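Local coordinates for protein putative oxidoreductase (Thermus thermophilus, PDB 2ISM) that is probably an oxidoreductase, built as a six-bladed beta-propeller with a bound calcium ion, though its exact role is not established, at residues L45-P50 against L78-H83; R60-A65 against L113-V118; L67-R72 against A94-A99; G101-Q106 against A129-L134; Q106-R111 against D120-D125. All blocks are in the same frame, centred on the assembly; numbering follows the deposited sequence.

Contact 1: residues L45-P50 against L78-H83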
# COMPACT_ATOMS: atom_id res chain seq x y z
N LEU B 45 -10.42 15.84 -10.81
CA LEU B 45 -11.57 16.71 -10.60
C LEU B 45 -11.79 16.86 -9.10
O LEU B 45 -11.69 15.89 -8.34
CB LEU B 45 -12.82 16.12 -11.26
CG LEU B 45 -12.77 15.98 -12.78
CD1 LEU B 45 -14.08 15.37 -13.29
CD2 LEU B 45 -12.54 17.34 -13.42
N ILE B 46 -12.06 18.08 -8.67
CA ILE B 46 -12.26 18.37 -7.26
C ILE B 46 -13.58 19.11 -7.08
O ILE B 46 -13.77 20.18 -7.66
CB ILE B 46 -11.14 19.29 -6.73
CG1 ILE B 46 -9.77 18.73 -7.09
CG2 ILE B 46 -11.28 19.45 -5.22
CD1 ILE B 46 -8.62 19.72 -6.87
N ALA B 47 -14.48 18.54 -6.29
CA ALA B 47 -15.76 19.19 -6.05
C ALA B 47 -15.67 20.09 -4.82
O ALA B 47 -15.38 19.61 -3.72
CB ALA B 47 -16.85 18.13 -5.85
N GLU B 48 -15.91 21.38 -5.01
CA GLU B 48 -15.89 22.35 -3.91
C GLU B 48 -17.35 22.58 -3.53
O GLU B 48 -18.18 22.87 -4.38
CB GLU B 48 -15.25 23.66 -4.35
CG GLU B 48 -13.74 23.62 -4.47
CD GLU B 48 -13.16 24.96 -4.86
OE1 GLU B 48 -13.33 25.36 -6.03
OE2 GLU B 48 -12.56 25.63 -3.99
N ARG B 49 -17.66 22.45 -2.24
CA ARG B 49 -19.03 22.60 -1.78
C ARG B 49 -19.80 23.83 -2.25
O ARG B 49 -21.02 23.77 -2.43
CB ARG B 49 -19.08 22.50 -0.25
CG ARG B 49 -20.47 22.14 0.29
CD ARG B 49 -20.43 21.84 1.77
NE ARG B 49 -20.02 23.00 2.56
CZ ARG B 49 -19.92 23.00 3.89
NH1 ARG B 49 -20.20 21.90 4.58
NH2 ARG B 49 -19.57 24.11 4.52
N PRO B 50 -19.12 24.98 -2.44
CA PRO B 50 -19.81 26.19 -2.90
C PRO B 50 -20.40 26.05 -4.31
O PRO B 50 -21.10 26.95 -4.78
CB PRO B 50 -18.73 27.26 -2.83
CG PRO B 50 -17.90 26.80 -1.67
CD PRO B 50 -17.78 25.32 -1.93
N LEU B 78 -21.81 18.29 -3.16
CA LEU B 78 -21.07 17.22 -2.51
C LEU B 78 -20.28 15.97 -2.93
O LEU B 78 -19.09 15.87 -2.64
CB LEU B 78 -22.13 16.64 -1.57
CG LEU B 78 -22.93 17.73 -0.82
CD1 LEU B 78 -24.08 17.10 -0.05
CD2 LEU B 78 -22.00 18.52 0.11
N GLY B 79 -20.95 15.03 -3.59
CA GLY B 79 -20.30 13.80 -4.02
C GLY B 79 -19.99 13.99 -5.49
O GLY B 79 -20.63 14.79 -6.17
N LEU B 80 -19.02 13.22 -5.98
CA LEU B 80 -18.60 13.31 -7.38
C LEU B 80 -18.08 11.94 -7.82
O LEU B 80 -17.36 11.28 -7.07
CB LEU B 80 -17.47 14.34 -7.52
CG LEU B 80 -17.03 14.80 -8.90
CD1 LEU B 80 -18.09 15.71 -9.51
CD2 LEU B 80 -15.71 15.55 -8.78
N ALA B 81 -18.44 11.50 -9.02
CA ALA B 81 -17.96 10.20 -9.51
C ALA B 81 -18.06 10.09 -11.02
O ALA B 81 -19.05 10.50 -11.63
CB ALA B 81 -18.74 9.06 -8.86
N LEU B 82 -17.01 9.54 -11.64
CA LEU B 82 -17.00 9.37 -13.09
C LEU B 82 -17.79 8.12 -13.47
O LEU B 82 -17.85 7.16 -12.69
CB LEU B 82 -15.56 9.22 -13.60
CG LEU B 82 -14.52 10.28 -13.24
CD1 LEU B 82 -13.17 9.88 -13.81
CD2 LEU B 82 -14.95 11.63 -13.79
N HIS B 83 -18.39 8.14 -14.65
CA HIS B 83 -19.14 6.99 -15.14
C HIS B 83 -18.15 5.82 -15.19
O HIS B 83 -16.99 6.02 -15.51
CB HIS B 83 -19.69 7.28 -16.54
CG HIS B 83 -20.60 6.23 -17.08
ND1 HIS B 83 -20.16 4.96 -17.42
CD2 HIS B 83 -21.93 6.24 -17.33
CE1 HIS B 83 -21.18 4.25 -17.86
NE2 HIS B 83 -22.27 5.00 -17.82
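L80 of one propeller blade packs against L45 and A47 of the blade before it. The two strands, 45-48 and 78-82, run nearly antiparallel, with their N-to-C directions 163° apart. They belong to different four-stranded sheets, and no hydrogen bond joins them. Their axes stay 7.4 Å apart at the closest, so side chains fill the gap. The tight part is built on one methyl. L80 CD2 lies 3.9 Å from L45 CB and 4.1 Å from A47 CB. L80 CG is anti to the backbone N (chi1 -169°), which carries CD2 across to these two residues. L80 also rests on I53 and V92, and L45 on L55, so this part is buried between the two blades. Both ends are looser. At one, L45 meets the partly exposed L82 through single methyls, CD1 to CD2 at 3.9 Å. At the other, the strand has given way to a loop, and R49 is partly exposed. Its aliphatic part lies alongside L78, both side chains pointing the same way. The R49 chain then bends at chi3 (63°), and NH2 donates a hydrogen bond to D336 O. This outer touch rests on one branch: L78 CD2 sits 3.9 Å from R49 CG and 4.0 Å from R49 CD.

Contact 2: residues R60-A65 against L113-V118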
# COMPACT_ATOMS: atom_id res chain seq x y z
N ARG B 60 -1.80 23.13 -12.72
CA ARG B 60 -2.71 24.26 -12.89
C ARG B 60 -4.14 23.94 -12.47
O ARG B 60 -4.67 22.87 -12.77
CB ARG B 60 -2.70 24.75 -14.34
CG ARG B 60 -3.55 26.01 -14.56
CD ARG B 60 -2.88 26.96 -15.54
NE ARG B 60 -3.03 26.56 -16.93
CZ ARG B 60 -2.13 26.80 -17.89
NH1 ARG B 60 -1.01 27.43 -17.60
NH2 ARG B 60 -2.37 26.40 -19.13
N LEU B 61 -4.76 24.89 -11.78
CA LEU B 61 -6.14 24.74 -11.32
C LEU B 61 -7.05 25.55 -12.23
O LEU B 61 -6.83 26.74 -12.46
CB LEU B 61 -6.30 25.26 -9.89
CG LEU B 61 -6.44 24.28 -8.73
CD1 LEU B 61 -6.85 25.07 -7.48
CD2 LEU B 61 -7.48 23.22 -9.05
N SER B 62 -8.09 24.90 -12.74
CA SER B 62 -9.05 25.57 -13.60
C SER B 62 -10.45 25.16 -13.18
O SER B 62 -10.62 24.30 -12.31
CB SER B 62 -8.82 25.17 -15.06
OG SER B 62 -9.06 23.80 -15.27
N THR B 63 -11.46 25.79 -13.78
CA THR B 63 -12.84 25.46 -13.46
C THR B 63 -13.40 24.52 -14.52
O THR B 63 -13.54 24.89 -15.69
CB THR B 63 -13.71 26.72 -13.36
OG1 THR B 63 -13.24 27.54 -12.29
CG2 THR B 63 -15.17 26.34 -13.09
N TYR B 64 -13.72 23.30 -14.11
CA TYR B 64 -14.27 22.29 -15.00
C TYR B 64 -15.73 22.62 -15.26
O TYR B 64 -16.22 22.51 -16.39
CB TYR B 64 -14.15 20.91 -14.35
CG TYR B 64 -14.67 19.78 -15.20
CD1 TYR B 64 -13.95 19.31 -16.29
CD2 TYR B 64 -15.90 19.18 -14.90
CE1 TYR B 64 -14.44 18.26 -17.07
CE2 TYR B 64 -16.39 18.14 -15.67
CZ TYR B 64 -15.66 17.68 -16.75
OH TYR B 64 -16.15 16.63 -17.51
N ALA B 65 -16.43 23.01 -14.20
CA ALA B 65 -17.84 23.35 -14.30
C ALA B 65 -18.30 24.13 -13.08
O ALA B 65 -17.71 24.03 -12.00
CB ALA B 65 -18.68 22.10 -14.45
N LEU B 113 -16.48 17.28 -21.82
CA LEU B 113 -16.05 17.88 -23.08
C LEU B 113 -14.54 18.06 -23.13
O LEU B 113 -14.02 18.81 -23.96
CB LEU B 113 -16.73 19.23 -23.30
CG LEU B 113 -18.27 19.21 -23.36
CD1 LEU B 113 -18.80 20.64 -23.44
CD2 LEU B 113 -18.72 18.39 -24.56
N GLY B 114 -13.83 17.37 -22.24
CA GLY B 114 -12.38 17.48 -22.21
C GLY B 114 -11.86 18.28 -21.04
O GLY B 114 -11.50 17.72 -20.01
N GLU B 115 -11.82 19.60 -21.20
CA GLU B 115 -11.33 20.48 -20.14
C GLU B 115 -12.50 21.07 -19.35
O GLU B 115 -12.30 21.74 -18.33
CB GLU B 115 -10.49 21.61 -20.75
CG GLU B 115 -9.73 22.44 -19.73
CD GLU B 115 -9.03 23.64 -20.34
OE1 GLU B 115 -8.33 24.36 -19.59
OE2 GLU B 115 -9.19 23.87 -21.56
N ARG B 116 -13.71 20.82 -19.82
CA ARG B 116 -14.91 21.32 -19.16
C ARG B 116 -16.05 20.31 -19.19
O ARG B 116 -16.01 19.32 -19.93
CB ARG B 116 -15.39 22.61 -19.84
CG ARG B 116 -14.50 23.82 -19.65
CD ARG B 116 -15.10 25.04 -20.33
NE ARG B 116 -14.35 26.27 -20.06
CZ ARG B 116 -13.11 26.50 -20.47
NH1 ARG B 116 -12.45 25.57 -21.16
NH2 ARG B 116 -12.51 27.65 -20.18
N GLY B 117 -17.06 20.57 -18.38
CA GLY B 117 -18.22 19.71 -18.33
C GLY B 117 -19.45 20.58 -18.32
O GLY B 117 -19.40 21.73 -17.87
N VAL B 118 -20.56 20.07 -18.86
CA VAL B 118 -21.80 20.82 -18.89
C VAL B 118 -22.95 19.92 -18.47
O VAL B 118 -22.99 18.74 -18.83
CB VAL B 118 -22.11 21.39 -20.31
CG1 VAL B 118 -21.08 22.46 -20.66
CG2 VAL B 118 -22.10 20.28 -21.34
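Y64 O takes a hydrogen bond from G117 N at 2.9 Å, with an N-H...O angle of 153°. R116 presses on the same oxygen, its CA 3.3 Å from Y64 O in a CA-H...O contact. The oxygen belongs to a corner of strand 60-66, where Y64 and A65 both face I53 in a classic beta bulge. Y64 CG stands anti to the backbone N (chi1 -179°), which brings the ring flat beneath the R116-G117 peptide. G117 N lies 3.5 Å above the ring plane, over its centre. G117 CA makes a CH-pi contact, 4.0 Å from the centroid of the Y64 ring. With no side chain on this face, G117 lets the backbone lie directly on the aromatic carbons. The phenol end of Y64 is held by H112, through a hydrogen bond between OH and ND1. Beside the ring, A65 CB comes to 3.5 Å from G117 O. E115 and R116 lie outside at the exposed edge, joined to each other by a long ion pair. The turn of the 104-112/117-127 hairpin is thus held against the preceding propeller blade by an aromatic face and one backbone bond, while its charged groups stay on the solvent side.

Contact 3: residues L67-R72 against A94-A99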
# COMPACT_ATOMS: atom_id res chain seq x y z
N LEU B 67 -21.81 24.84 -10.94
CA LEU B 67 -23.20 24.44 -10.77
C LEU B 67 -23.89 25.26 -9.69
O LEU B 67 -23.29 25.58 -8.67
CB LEU B 67 -23.28 22.95 -10.40
CG LEU B 67 -22.70 21.94 -11.39
CD1 LEU B 67 -22.65 20.56 -10.75
CD2 LEU B 67 -23.54 21.91 -12.65
N SER B 68 -25.14 25.61 -9.94
CA SER B 68 -25.92 26.37 -8.97
C SER B 68 -26.25 25.40 -7.85
O SER B 68 -26.75 24.30 -8.09
CB SER B 68 -27.21 26.88 -9.61
OG SER B 68 -28.10 27.40 -8.63
N VAL B 69 -25.96 25.78 -6.61
CA VAL B 69 -26.26 24.92 -5.49
C VAL B 69 -26.73 25.76 -4.31
O VAL B 69 -26.55 26.98 -4.30
CB VAL B 69 -25.02 24.10 -5.03
CG1 VAL B 69 -24.47 23.27 -6.19
CG2 VAL B 69 -23.95 25.03 -4.49
N TYR B 70 -27.34 25.08 -3.35
CA TYR B 70 -27.84 25.71 -2.13
C TYR B 70 -26.75 25.47 -1.10
O TYR B 70 -26.70 24.40 -0.49
CB TYR B 70 -29.12 25.02 -1.68
CG TYR B 70 -29.76 25.63 -0.45
CD1 TYR B 70 -30.36 26.89 -0.50
CD2 TYR B 70 -29.79 24.93 0.76
CE1 TYR B 70 -30.99 27.43 0.62
CE2 TYR B 70 -30.42 25.46 1.89
CZ TYR B 70 -31.02 26.72 1.80
OH TYR B 70 -31.67 27.24 2.89
N HIS B 71 -25.87 26.44 -0.91
CA HIS B 71 -24.80 26.23 0.05
C HIS B 71 -25.00 26.87 1.41
O HIS B 71 -24.48 27.95 1.71
CB HIS B 71 -23.45 26.63 -0.56
CG HIS B 71 -23.45 27.96 -1.26
ND1 HIS B 71 -23.35 29.16 -0.58
CD2 HIS B 71 -23.52 28.28 -2.57
CE1 HIS B 71 -23.37 30.15 -1.45
NE2 HIS B 71 -23.47 29.65 -2.66
N ARG B 72 -25.79 26.18 2.23
CA ARG B 72 -26.06 26.59 3.61
C ARG B 72 -25.89 25.32 4.43
O ARG B 72 -26.10 24.22 3.91
CB ARG B 72 -27.47 27.14 3.75
CG ARG B 72 -27.65 28.47 3.07
CD ARG B 72 -28.97 29.11 3.41
NE ARG B 72 -29.11 30.40 2.74
CZ ARG B 72 -30.20 31.15 2.77
NH1 ARG B 72 -31.27 30.74 3.45
NH2 ARG B 72 -30.24 32.31 2.12
N ALA B 94 -22.58 13.95 -10.08
CA ALA B 94 -22.41 14.83 -8.94
C ALA B 94 -23.68 14.87 -8.12
O ALA B 94 -24.78 14.81 -8.67
CB ALA B 94 -22.05 16.24 -9.41
N TYR B 95 -23.52 14.97 -6.80
CA TYR B 95 -24.63 15.04 -5.85
C TYR B 95 -24.68 16.49 -5.41
O TYR B 95 -23.67 17.04 -4.97
CB TYR B 95 -24.33 14.15 -4.64
CG TYR B 95 -25.45 14.05 -3.62
CD1 TYR B 95 -26.15 12.85 -3.44
CD2 TYR B 95 -25.78 15.12 -2.79
CE1 TYR B 95 -27.15 12.73 -2.47
CE2 TYR B 95 -26.79 15.02 -1.82
CZ TYR B 95 -27.47 13.81 -1.67
OH TYR B 95 -28.45 13.68 -0.71
N ARG B 96 -25.84 17.14 -5.53
CA ARG B 96 -25.94 18.54 -5.12
C ARG B 96 -27.28 18.92 -4.50
O ARG B 96 -28.31 18.30 -4.78
CB ARG B 96 -25.69 19.47 -6.32
CG ARG B 96 -26.80 19.43 -7.36
CD ARG B 96 -26.73 20.61 -8.33
NE ARG B 96 -27.74 20.49 -9.38
CZ ARG B 96 -27.94 21.41 -10.33
NH1 ARG B 96 -27.22 22.52 -10.36
NH2 ARG B 96 -28.87 21.20 -11.26
N THR B 97 -27.25 19.95 -3.66
CA THR B 97 -28.45 20.48 -3.04
C THR B 97 -28.81 21.65 -3.95
O THR B 97 -27.98 22.53 -4.19
CB THR B 97 -28.17 21.02 -1.62
OG1 THR B 97 -27.38 20.07 -0.89
CG2 THR B 97 -29.49 21.23 -0.87
N VAL B 98 -30.04 21.67 -4.46
CA VAL B 98 -30.46 22.75 -5.34
C VAL B 98 -31.71 23.44 -4.79
O VAL B 98 -32.51 22.81 -4.09
CB VAL B 98 -30.72 22.23 -6.79
CG1 VAL B 98 -32.02 21.44 -6.84
CG2 VAL B 98 -30.74 23.39 -7.77
N ALA B 99 -31.87 24.72 -5.10
CA ALA B 99 -33.01 25.49 -4.63
C ALA B 99 -33.98 25.90 -5.74
O ALA B 99 -35.16 26.13 -5.48
CB ALA B 99 -32.53 26.74 -3.88
O HOH W 1 -26.54 24.75 -12.48
O HOH W 2 -29.94 26.23 -6.57
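R96 reaches from the second strand of a propeller blade to the loop that enters this blade from the one before. Its CB lies 4.0 Å from V69 CG1. CG stands between the backbone N and the carbonyl carbon (chi1 69°), and the chain beyond it is extended. CD passes V69 CG1 again and comes to 3.7 Å from S68 O. At the tip, NH1 reaches S68 O at 2.9 Å, but the bond is bent and weak (121°). L67 CB is also beside NH1. Water 1 lies in the guanidinium plane and accepts from both NH1 and S68 N, which helps fix the rotation of the group. V98 CG2 sits over the centre of one guanidinium face. The firmer bond is in the backbone: Y70 N donates to T97 O at 2.8 Å, from above the carbonyl plane. V69 CA adds a CA-H...O contact to the same oxygen. The Y70 side chain then leads away from strand 94-98 toward P131. Y70 CB lies 3.9 Å from T97 CG2, its CD1 touches A99 CB, and its OH bonds to P131 O. T97 OG1 is tied to G76 N of the same loop. At the exposed end, where S68 and A99 lie, water 2 bridges the two segments, 2.9 Å from A99 N and 3.0 Å from S68 OG.

Contact 4: residues G101-Q106 against A129-L134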
# COMPACT_ATOMS: atom_id res chain seq x y z
N GLY B 101 -36.69 25.92 -8.22
CA GLY B 101 -37.87 25.11 -8.45
C GLY B 101 -38.30 24.31 -7.24
O GLY B 101 -39.28 23.58 -7.28
N GLY B 102 -37.55 24.46 -6.15
CA GLY B 102 -37.84 23.75 -4.93
C GLY B 102 -36.54 23.26 -4.31
O GLY B 102 -35.63 22.85 -5.03
N LEU B 103 -36.45 23.31 -2.99
CA LEU B 103 -35.24 22.89 -2.30
C LEU B 103 -35.18 21.37 -2.12
O LEU B 103 -36.05 20.78 -1.48
CB LEU B 103 -35.16 23.56 -0.93
CG LEU B 103 -33.98 23.19 -0.02
CD1 LEU B 103 -32.66 23.62 -0.65
CD2 LEU B 103 -34.16 23.86 1.33
N ARG B 104 -34.16 20.74 -2.69
CA ARG B 104 -34.00 19.30 -2.55
C ARG B 104 -32.62 18.87 -3.01
O ARG B 104 -31.90 19.64 -3.64
CB ARG B 104 -35.08 18.55 -3.35
CG ARG B 104 -34.85 18.42 -4.86
CD ARG B 104 -35.08 19.72 -5.63
NE ARG B 104 -35.12 19.47 -7.08
CZ ARG B 104 -35.41 20.38 -8.00
NH1 ARG B 104 -35.69 21.63 -7.64
NH2 ARG B 104 -35.44 20.05 -9.28
N ASN B 105 -32.24 17.64 -2.66
CA ASN B 105 -30.95 17.11 -3.09
C ASN B 105 -31.21 16.26 -4.34
O ASN B 105 -32.32 15.76 -4.54
CB ASN B 105 -30.30 16.26 -1.98
CG ASN B 105 -29.65 17.11 -0.90
OD1 ASN B 105 -30.05 17.11 0.27
ND2 ASN B 105 -28.62 17.85 -1.29
N GLN B 106 -30.20 16.12 -5.18
CA GLN B 106 -30.34 15.35 -6.40
C GLN B 106 -28.98 14.91 -6.90
O GLN B 106 -27.95 15.45 -6.50
CB GLN B 106 -31.00 16.19 -7.49
CG GLN B 106 -30.34 17.54 -7.70
CD GLN B 106 -30.87 18.30 -8.90
OE1 GLN B 106 -32.08 18.33 -9.15
NE2 GLN B 106 -29.98 18.94 -9.63
N ALA B 129 -34.08 17.55 1.62
CA ALA B 129 -33.22 18.68 1.94
C ALA B 129 -34.11 19.65 2.71
O ALA B 129 -35.31 19.69 2.47
CB ALA B 129 -32.68 19.34 0.68
N ARG B 130 -33.53 20.41 3.63
CA ARG B 130 -34.31 21.38 4.40
C ARG B 130 -33.56 22.70 4.42
O ARG B 130 -32.35 22.74 4.17
CB ARG B 130 -34.55 20.87 5.83
CG ARG B 130 -35.59 19.74 5.91
CD ARG B 130 -36.92 20.17 5.32
NE ARG B 130 -37.93 19.11 5.30
CZ ARG B 130 -39.06 19.16 4.61
NH1 ARG B 130 -39.34 20.23 3.87
NH2 ARG B 130 -39.93 18.16 4.65
N PRO B 131 -34.26 23.81 4.70
CA PRO B 131 -33.63 25.14 4.73
C PRO B 131 -32.36 25.24 5.55
O PRO B 131 -31.46 25.99 5.21
CB PRO B 131 -34.75 26.03 5.28
CG PRO B 131 -35.97 25.39 4.69
CD PRO B 131 -35.71 23.92 4.95
N HIS B 132 -32.29 24.48 6.64
CA HIS B 132 -31.11 24.52 7.50
C HIS B 132 -29.89 23.89 6.82
O HIS B 132 -28.76 24.12 7.24
CB HIS B 132 -31.40 23.85 8.85
CG HIS B 132 -31.92 22.46 8.75
ND1 HIS B 132 -33.15 22.08 9.25
CD2 HIS B 132 -31.36 21.33 8.24
CE1 HIS B 132 -33.32 20.78 9.07
NE2 HIS B 132 -32.25 20.30 8.45
N GLY B 133 -30.14 23.10 5.78
CA GLY B 133 -29.06 22.46 5.04
C GLY B 133 -28.27 21.39 5.77
O GLY B 133 -27.20 20.97 5.31
N LEU B 134 -28.79 20.92 6.90
CA LEU B 134 -28.09 19.90 7.68
C LEU B 134 -28.53 18.50 7.28
O LEU B 134 -29.64 18.29 6.78
CB LEU B 134 -28.35 20.11 9.17
CG LEU B 134 -28.07 21.52 9.71
CD1 LEU B 134 -28.38 21.55 11.21
CD2 LEU B 134 -26.63 21.90 9.45
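A129 CB presses on the backbone of R104, 3.5 Å from R104 CA. L103 packs on the same methyl, its CG 4.1 Å from A129 CB. The N105 side chain closes in as well, with N105 CG also 4.1 Å from A129 CB. L103 CG is anti to the backbone N (chi1 177°), and the branch CD2 reaches the R130-P131 peptide link. There it lies 3.4 Å from both R130 C and P131 N, with the proline ring just beyond. No hydrogen bond crosses the contact, and the segments meet by van der Waals packing. Behind these contacts lie bonds within each segment. R130 to G133 form a type I beta turn, closed by G133 N to R130 O at 2.8 Å. R104 NH1 folds back to G102 O at 2.9 Å, an almost straight bond (165°) in the guanidinium plane, which brings R104 onto the loop just before L103. Farther out, R130 forms a salt bridge with E157, and G133 O accepts from S75 OG. The contact thus lies where strand 104-112 begins, beside strand 92-98, and faces the loop that leaves strand 117-127 for strand 140-142 of the next blade.

Contact 5: residues Q106-R111 against D120-D125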
# COMPACT_ATOMS: atom_id res chain seq x y z
N GLN B 106 -30.20 16.12 -5.18
CA GLN B 106 -30.34 15.35 -6.40
C GLN B 106 -28.98 14.91 -6.90
O GLN B 106 -27.95 15.45 -6.50
CB GLN B 106 -31.00 16.19 -7.49
CG GLN B 106 -30.34 17.54 -7.70
CD GLN B 106 -30.87 18.30 -8.90
OE1 GLN B 106 -32.08 18.33 -9.15
NE2 GLN B 106 -29.98 18.94 -9.63
N VAL B 107 -29.00 13.91 -7.77
CA VAL B 107 -27.79 13.42 -8.39
C VAL B 107 -27.95 13.85 -9.83
O VAL B 107 -28.96 13.56 -10.46
CB VAL B 107 -27.67 11.89 -8.35
CG1 VAL B 107 -26.48 11.45 -9.19
CG2 VAL B 107 -27.51 11.41 -6.91
N VAL B 108 -26.97 14.58 -10.35
CA VAL B 108 -27.01 15.03 -11.72
C VAL B 108 -25.85 14.41 -12.47
O VAL B 108 -24.97 13.79 -11.87
CB VAL B 108 -26.93 16.57 -11.82
CG1 VAL B 108 -28.15 17.20 -11.17
CG2 VAL B 108 -25.65 17.08 -11.16
N ARG B 109 -25.86 14.58 -13.78
CA ARG B 109 -24.82 14.04 -14.63
C ARG B 109 -24.39 15.16 -15.59
O ARG B 109 -25.24 15.86 -16.13
CB ARG B 109 -25.39 12.85 -15.42
CG ARG B 109 -24.39 12.09 -16.23
CD ARG B 109 -24.98 10.79 -16.75
NE ARG B 109 -25.79 10.94 -17.96
CZ ARG B 109 -26.25 9.91 -18.66
NH1 ARG B 109 -25.99 8.68 -18.27
NH2 ARG B 109 -26.96 10.12 -19.77
N LEU B 110 -23.08 15.32 -15.78
CA LEU B 110 -22.55 16.33 -16.69
C LEU B 110 -21.89 15.63 -17.87
O LEU B 110 -21.34 14.54 -17.72
CB LEU B 110 -21.49 17.20 -16.00
CG LEU B 110 -21.80 17.97 -14.72
CD1 LEU B 110 -20.70 19.00 -14.49
CD2 LEU B 110 -23.14 18.65 -14.82
N ARG B 111 -21.96 16.25 -19.05
CA ARG B 111 -21.32 15.67 -20.22
C ARG B 111 -19.89 16.20 -20.28
O ARG B 111 -19.65 17.41 -20.25
CB ARG B 111 -22.08 16.05 -21.50
CG ARG B 111 -21.35 15.68 -22.79
CD ARG B 111 -22.20 15.96 -24.02
NE ARG B 111 -23.21 14.94 -24.24
CZ ARG B 111 -22.95 13.71 -24.70
NH1 ARG B 111 -21.71 13.37 -24.99
NH2 ARG B 111 -23.94 12.84 -24.85
N ASP B 120 -25.89 17.66 -18.10
CA ASP B 120 -26.54 16.81 -19.08
C ASP B 120 -27.98 16.62 -18.64
O ASP B 120 -28.91 17.00 -19.35
CB ASP B 120 -25.82 15.46 -19.18
CG ASP B 120 -26.55 14.48 -20.08
OD1 ASP B 120 -26.87 14.85 -21.22
OD2 ASP B 120 -26.79 13.33 -19.64
N ARG B 121 -28.17 16.04 -17.46
CA ARG B 121 -29.51 15.83 -16.94
C ARG B 121 -29.51 15.36 -15.48
O ARG B 121 -28.47 14.96 -14.95
CB ARG B 121 -30.27 14.80 -17.79
CG ARG B 121 -29.90 13.35 -17.51
CD ARG B 121 -30.93 12.43 -18.14
NE ARG B 121 -31.13 11.21 -17.36
CZ ARG B 121 -30.43 10.10 -17.50
NH1 ARG B 121 -29.46 10.03 -18.40
NH2 ARG B 121 -30.69 9.05 -16.73
N VAL B 122 -30.67 15.43 -14.85
CA VAL B 122 -30.82 14.98 -13.47
C VAL B 122 -30.99 13.46 -13.54
O VAL B 122 -31.76 12.95 -14.35
CB VAL B 122 -32.05 15.61 -12.80
CG1 VAL B 122 -32.19 15.11 -11.37
CG2 VAL B 122 -31.92 17.13 -12.81
N VAL B 123 -30.24 12.75 -12.70
CA VAL B 123 -30.27 11.29 -12.65
C VAL B 123 -31.30 10.79 -11.63
O VAL B 123 -32.00 9.81 -11.87
CB VAL B 123 -28.87 10.74 -12.30
CG1 VAL B 123 -28.91 9.24 -12.18
CG2 VAL B 123 -27.89 11.16 -13.39
N LEU B 124 -31.37 11.47 -10.49
CA LEU B 124 -32.32 11.15 -9.44
C LEU B 124 -32.63 12.46 -8.73
O LEU B 124 -31.72 13.13 -8.24
CB LEU B 124 -31.75 10.15 -8.43
CG LEU B 124 -32.66 9.90 -7.22
CD1 LEU B 124 -34.02 9.42 -7.70
CD2 LEU B 124 -32.04 8.88 -6.27
N ASP B 125 -33.90 12.83 -8.68
CA ASP B 125 -34.32 14.08 -8.06
C ASP B 125 -35.23 13.82 -6.86
O ASP B 125 -35.80 12.74 -6.72
CB ASP B 125 -35.08 14.92 -9.10
CG ASP B 125 -35.00 16.41 -8.82
OD1 ASP B 125 -34.41 16.79 -7.79
OD2 ASP B 125 -35.54 17.20 -9.63
O HOH W 3 -26.61 12.62 -22.74
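R109 and D120 both leave the backbone with CG anti to N (chi1 -173° and 174°), lie side by side and point the same way. A bend at chi3 of R109 (82°) then turns its guanidinium edge onto the carboxylate. D120 OD2 takes two bonds, from R109 NE at 3.1 Å and from R109 NH2 at 3.2 Å, and lies in the guanidinium plane. R121 NH1 comes over a face of that guanidinium, 2.9 Å from R109 NH2. These are two donors and make no hydrogen bond. The two guanidinium planes are nearly perpendicular, and E177 pairs with both, in a salt bridge with R109 and a long, weak ion pair with R121. The strands form the outer hairpin of a propeller blade, with two classic beta bulges. At one, R109 O accepts from D120 N at 2.7 Å and R121 N at 3.2 Å. At the other, V107 O accepts from V123 N at 2.7 Å and from L124 N. V123 CG2 packs 3.6 Å from R109 CB, against the start of the arginine side chain. Water 3 donates to D120 OD1, so both carboxylate oxygens have partners. The mixture of charges suggests that D120 is ionised and, with E177, offsets the two close arginines.

From the N terminus, contact 1 closes the first loop, bringing strand 44-48 of one blade to the innermost strand of the next. Contact 2 opens inside that loop and closes far beyond it, so the two cross; it joins the outermost strand of the first blade to the second blade's last hairpin. Contact 3 also crosses contact 1 but is nested within contact 2, tying the connecting loop to strand 92-98. Contact 4 opens after contact 3 has closed, crosses contact 2 and reaches the loop toward the third blade. Contact 5 is nested inside contact 4, shares Q106 with it, crosses contact 2 and stays within the second blade.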